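Local coordinates for chorismate mutase protein (PDB 3RMI) that probably catalyses the Claisen rearrangement of chorismate to prephenate, as a dimeric all-helical chorismate mutase, at residues A[27-30]-A[31-34]. Numbering follows the deposited sequence.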
loop_
_atom_site.group_PDB
_atom_site.type_symbol
_atom_site.label_atom_id
_atom_site.label_comp_id
_atom_site.label_asym_id
_atom_site.label_seq_id
_atom_site.Cartn_x
_atom_site.Cartn_y
_atom_site.Cartn_z
ATOM N N THR A 27 3.397 9.669 2.808
ATOM C CA THR A 27 4.399 9.288 1.815
ATOM C C THR A 27 3.884 8.199 0.914
ATOM O O THR A 27 4.009 8.277 -0.303
ATOM C CB THR A 27 5.658 8.818 2.539
ATOM O OG1 THR A 27 6.006 9.821 3.529
ATOM C CG2 THR A 27 6.783 8.678 1.592
ATOM N N LEU A 28 3.270 7.183 1.512
ATOM C CA LEU A 28 2.722 6.085 0.735
ATOM C C LEU A 28 1.652 6.568 -0.224
ATOM O O LEU A 28 1.588 6.108 -1.363
ATOM C CB LEU A 28 2.163 4.993 1.654
ATOM C CG LEU A 28 3.184 4.157 2.448
ATOM C CD1 LEU A 28 2.440 3.337 3.491
ATOM C CD2 LEU A 28 3.995 3.234 1.540
ATOM N N ILE A 29 0.814 7.500 0.220
ATOM C CA ILE A 29 -0.226 8.046 -0.656
ATOM C C ILE A 29 0.380 8.869 -1.800
ATOM O O ILE A 29 -0.107 8.829 -2.928
ATOM C CB ILE A 29 -1.219 8.938 0.126
ATOM C CG1 ILE A 29 -2.122 8.058 1.010
ATOM C CG2 ILE A 29 -2.112 9.794 -0.823
ATOM C CD1 ILE A 29 -2.945 7.002 0.230
ATOM N N HIS A 30 1.412 9.655 -1.520
ATOM C CA HIS A 30 2.031 10.426 -2.622
ATOM C C HIS A 30 2.679 9.527 -3.675
ATOM O O HIS A 30 2.500 9.764 -4.850
ATOM C CB HIS A 30 3.022 11.445 -2.097
ATOM C CG HIS A 30 2.375 12.677 -1.568
ATOM N ND1 HIS A 30 2.365 12.993 -0.230
ATOM C CD2 HIS A 30 1.702 13.669 -2.196
ATOM C CE1 HIS A 30 1.747 14.148 -0.057
ATOM N NE2 HIS A 30 1.335 14.579 -1.234
ATOM N N ILE A 31 3.330 8.450 -3.254
ATOM C CA ILE A 31 3.908 7.499 -4.195
ATOM C C ILE A 31 2.871 6.741 -4.985
ATOM O O ILE A 31 2.993 6.579 -6.201
ATOM C CB ILE A 31 4.796 6.486 -3.478
ATOM C CG1 ILE A 31 6.048 7.203 -2.994
ATOM C CG2 ILE A 31 5.216 5.363 -4.422
ATOM C CD1 ILE A 31 6.747 6.423 -1.866
ATOM N N LEU A 32 1.834 6.273 -4.309
ATOM C CA LEU A 32 0.700 5.677 -5.015
ATOM C C LEU A 32 -0.018 6.643 -5.979
ATOM O O LEU A 32 -0.459 6.219 -7.055
ATOM C CB LEU A 32 -0.305 5.141 -4.030
ATOM C CG LEU A 32 0.010 3.863 -3.276
ATOM C CD1 LEU A 32 -1.140 3.699 -2.232
ATOM C CD2 LEU A 32 0.048 2.692 -4.209
ATOM N N ALA A 33 -0.140 7.917 -5.616
ATOM C CA ALA A 33 -0.645 8.890 -6.570
ATOM C C ALA A 33 0.148 8.827 -7.863
ATOM O O ALA A 33 -0.433 8.833 -8.936
ATOM C CB ALA A 33 -0.590 10.314 -6.019
ATOM N N GLU A 34 1.478 8.808 -7.778
ATOM C CA GLU A 34 2.260 8.737 -9.014
ATOM C C GLU A 34 2.094 7.394 -9.722
ATOM O O GLU A 34 2.011 7.357 -10.945
ATOM C CB GLU A 34 3.737 9.038 -8.778
ATOM C CG GLU A 34 4.022 10.516 -8.511
ATOM C CD GLU A 34 3.542 11.441 -9.637
ATOM O OE1 GLU A 34 3.874 11.215 -10.837
ATOM O OE2 GLU A 34 2.826 12.403 -9.304
#
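Two successive turns of the long first helix, 4-48, meet here, where Thr27 and Ile31 lie side by side, one turn apart and pointing the same way. Four backbone hydrogen bonds of the i to i+4 kind carry the turn: Ile31 N to Thr27 O (3.0 Å), Leu32 N to Leu28 O, Ala33 N to Ile29 O (2.8 Å) and Glu34 N to His30 O, the longest at 3.2 Å. Because CG1 of Ile31 stands anti to the carbonyl carbon (chi1 -70°), its chain runs back over the preceding turn: CG1 passes 3.5 Å from Thr27 O, and CD1 reaches Thr27 CG2 at 4.1 Å. With chi1 at -50°, Thr27 turns OG1 back to Asn23 O, its hydrogen-bond partner one turn earlier, and leaves CG2 on the side of Ile31. Both residues pack on Ile31 of the second subunit, a face that suits the methyl of Thr27 and the branched chain of Ile31. On another face, the buried Leu32 and Ile29 meet loosely, CD1 to CD1 4.5 Å. His30 and Glu34 give the more polar flank. Such a long helix, paired across the subunit interface, is characteristic of the all-helical AroQ dimer of type II chorismate mutases.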